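Local coordinates for mannitol dehydrogenase (Pseudomonas fluorescens, PDB 1LJ8), which probably catalyses the NAD-dependent oxidation of mannitol at carbon 2, binding the cofactor in a Rossmann domain, at residues 85-90 with 229-234. Sequence-based numbering, arbitrary orientation.
Sequences LYELGD and VDRITP. With NAD (nicotinamide-adenine-dinucleotide), chain B.
Behind the nicotinamide end of the NAD pocket, Arg-231 reaches away from the cofactor-binding loop to meet Glu-87 in a buried salt bridge. NH2 of Arg-231 donates to OE2 of Glu-87 at 2.8 Å, along a bent path (136° at the hydrogen). OE2 lies at the guanidinium edge, slightly tilted from its plane; the two planes are 66° apart, and NH2 comes to OE2 from above the carboxylate plane. Arginine suits the place because its long chain, with CG anti to the backbone N (chi1 -175°) and a bend at chi3, reaches across, and its flat head carries several N-H groups: besides the bond to Glu-87, NE serves the carbonyl of Glu-259 and NH1 that of Ala-40, while Tyr-44 makes a cation-pi contact. Leu-85 adds an apolar neighbour, its CD1 lying 4.0 Å from NH1 of Arg-231. OE1 of Glu-87 accepts from the backbone N of Glu-95, which steadies the carboxylate. With an alanine at Glu-87, the buried guanidinium would probably lose its carboxylate mate, and the backbone N of Glu-95 its acceptor. Past the arginine the loop turns to the cofactor. OG1 of Thr-233 bonds to O of Arg-231 at 2.9 Å, a threonine hydroxyl satisfying the carbonyl two residues back. The backbone of Thr-233 then reads the carboxamide twice. Its N gives a bond to O7N of NAD (2.8 Å). Its O takes one from N7N of NAD (3.1 Å), fixing the rotation of the amide. The salt bridge thus joins strand 83-87 to the loop after strand 227-230, whose backbone grips the nicotinamide carboxamide, as in many Rossmann-fold dehydrogenases.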
# COMPACT_ATOMS: atom_id res chain seq x y z
N LEU A 85 1.61 -1.10 -18.82
CA LEU A 85 0.74 -0.40 -17.88
C LEU A 85 -0.60 -0.38 -18.65
O LEU A 85 -0.70 0.20 -19.73
CB LEU A 85 1.24 0.99 -17.62
CG LEU A 85 0.33 1.68 -16.57
CD1 LEU A 85 1.15 2.40 -15.53
CD2 LEU A 85 -0.56 2.63 -17.30
N TYR A 86 -1.62 -1.01 -18.08
CA TYR A 86 -2.92 -1.15 -18.76
C TYR A 86 -3.96 -0.44 -17.90
O TYR A 86 -4.42 -0.99 -16.89
CB TYR A 86 -3.20 -2.65 -18.87
CG TYR A 86 -4.45 -3.09 -19.63
CD1 TYR A 86 -5.09 -2.24 -20.53
CD2 TYR A 86 -4.95 -4.38 -19.47
CE1 TYR A 86 -6.24 -2.69 -21.29
CE2 TYR A 86 -6.08 -4.84 -20.21
CZ TYR A 86 -6.69 -3.98 -21.11
OH TYR A 86 -7.76 -4.43 -21.87
N GLU A 87 -4.34 0.77 -18.33
CA GLU A 87 -5.32 1.57 -17.59
C GLU A 87 -6.73 1.08 -17.90
O GLU A 87 -7.05 0.82 -19.05
CB GLU A 87 -5.20 3.07 -17.95
CG GLU A 87 -3.85 3.72 -17.52
CD GLU A 87 -3.75 5.18 -17.93
OE1 GLU A 87 -4.54 5.58 -18.83
OE2 GLU A 87 -2.87 5.90 -17.38
N LEU A 88 -7.56 0.91 -16.88
CA LEU A 88 -8.92 0.43 -17.08
C LEU A 88 -9.90 1.39 -16.40
O LEU A 88 -9.75 1.69 -15.23
CB LEU A 88 -9.06 -0.97 -16.49
CG LEU A 88 -8.16 -2.06 -17.08
CD1 LEU A 88 -8.10 -3.28 -16.12
CD2 LEU A 88 -8.71 -2.45 -18.44
N GLY A 89 -10.88 1.89 -17.15
CA GLY A 89 -11.85 2.83 -16.58
C GLY A 89 -13.13 2.87 -17.44
O GLY A 89 -13.11 2.41 -18.58
N ASP A 90 -14.23 3.41 -16.89
CA ASP A 90 -15.52 3.49 -17.59
C ASP A 90 -15.72 4.79 -18.34
O ASP A 90 -16.18 4.80 -19.48
CB ASP A 90 -16.69 3.40 -16.62
CG ASP A 90 -16.69 2.16 -15.81
OD1 ASP A 90 -16.11 1.13 -16.23
OD2 ASP A 90 -17.32 2.20 -14.73
N VAL A 229 0.24 9.14 -1.77
CA VAL A 229 0.38 8.42 -3.04
C VAL A 229 -0.96 7.79 -3.35
O VAL A 229 -1.58 7.17 -2.47
CB VAL A 229 1.51 7.36 -2.94
CG1 VAL A 229 2.85 8.12 -2.63
CG2 VAL A 229 1.19 6.31 -1.85
N ASP A 230 -1.45 7.96 -4.58
CA ASP A 230 -2.79 7.47 -4.83
C ASP A 230 -2.97 6.94 -6.26
O ASP A 230 -2.78 7.70 -7.20
CB ASP A 230 -3.75 8.66 -4.60
CG ASP A 230 -5.22 8.25 -4.48
OD1 ASP A 230 -5.50 7.05 -4.51
OD2 ASP A 230 -6.13 9.13 -4.34
N ARG A 231 -3.30 5.66 -6.40
CA ARG A 231 -3.64 5.09 -7.71
C ARG A 231 -4.08 3.65 -7.45
O ARG A 231 -3.26 2.81 -7.06
CB ARG A 231 -2.50 5.11 -8.74
CG ARG A 231 -3.04 4.59 -10.11
CD ARG A 231 -1.99 4.69 -11.22
NE ARG A 231 -2.69 5.07 -12.45
CZ ARG A 231 -2.11 5.39 -13.59
NH1 ARG A 231 -0.79 5.34 -13.71
NH2 ARG A 231 -2.86 5.85 -14.61
N ILE A 232 -5.37 3.39 -7.62
CA ILE A 232 -5.92 2.05 -7.37
C ILE A 232 -5.29 1.08 -8.35
O ILE A 232 -5.40 1.22 -9.58
CB ILE A 232 -7.46 2.06 -7.45
CG1 ILE A 232 -8.01 2.87 -6.25
CG2 ILE A 232 -8.01 0.64 -7.39
CD1 ILE A 232 -9.51 3.33 -6.50
N THR A 233 -4.66 0.06 -7.78
CA THR A 233 -3.89 -0.89 -8.59
C THR A 233 -4.23 -2.32 -8.17
O THR A 233 -3.70 -2.86 -7.19
CB THR A 233 -2.35 -0.60 -8.40
OG1 THR A 233 -2.06 0.78 -8.76
CG2 THR A 233 -1.49 -1.58 -9.30
N PRO A 234 -5.15 -2.94 -8.88
CA PRO A 234 -5.55 -4.32 -8.56
C PRO A 234 -4.36 -5.31 -8.76
O PRO A 234 -3.32 -4.94 -9.34
CB PRO A 234 -6.63 -4.63 -9.62
CG PRO A 234 -7.20 -3.23 -9.96
CD PRO A 234 -5.98 -2.34 -9.97
PA NAD B . 1.89 -6.32 -4.11
O1A NAD B . 1.34 -7.43 -3.37
O2A NAD B . 1.85 -6.24 -5.60
O5B NAD B . 3.43 -6.11 -3.74
C5B NAD B . 3.82 -5.97 -2.34
C4B NAD B . 5.36 -5.94 -2.48
O4B NAD B . 5.91 -5.75 -1.11
C3B NAD B . 6.03 -7.29 -2.91
O3B NAD B . 7.17 -6.94 -3.71
C2B NAD B . 6.40 -7.94 -1.57
O2B NAD B . 7.44 -8.91 -1.68
C1B NAD B . 6.88 -6.73 -0.79
N9A NAD B . 6.89 -6.88 0.63
C8A NAD B . 5.93 -7.34 1.51
N7A NAD B . 6.31 -7.28 2.76
C5A NAD B . 7.59 -6.75 2.69
C6A NAD B . 8.48 -6.44 3.73
N6A NAD B . 8.24 -6.60 5.03
N1A NAD B . 9.72 -5.93 3.38
C2A NAD B . 10.08 -5.71 2.05
N3A NAD B . 9.20 -5.98 1.01
C4A NAD B . 7.96 -6.51 1.39
O3 NAD B . 1.21 -5.02 -3.49
PN NAD B . 0.93 -3.57 -4.12
O1N NAD B . -0.42 -3.55 -4.69
O2N NAD B . 2.05 -3.25 -5.01
O5D NAD B . 0.88 -2.65 -2.84
C5D NAD B . 2.09 -2.49 -2.11
C4D NAD B . 1.88 -1.32 -1.24
O4D NAD B . 1.81 -0.07 -1.95
C3D NAD B . 0.63 -1.33 -0.28
O3D NAD B . 0.83 -2.18 0.85
C2D NAD B . 0.41 0.14 0.01
O2D NAD B . 1.17 0.57 1.14
C1D NAD B . 0.87 0.83 -1.29
N1N NAD B . -0.23 1.20 -2.21
C2N NAD B . -0.96 0.30 -3.00
C3N NAD B . -2.02 0.78 -3.73
C7N NAD B . -2.84 -0.20 -4.58
O7N NAD B . -3.91 0.22 -5.05
N7N NAD B . -2.48 -1.46 -4.72
C4N NAD B . -2.40 2.21 -3.66
C5N NAD B . -1.61 3.09 -2.86
C6N NAD B . -0.50 2.60 -2.11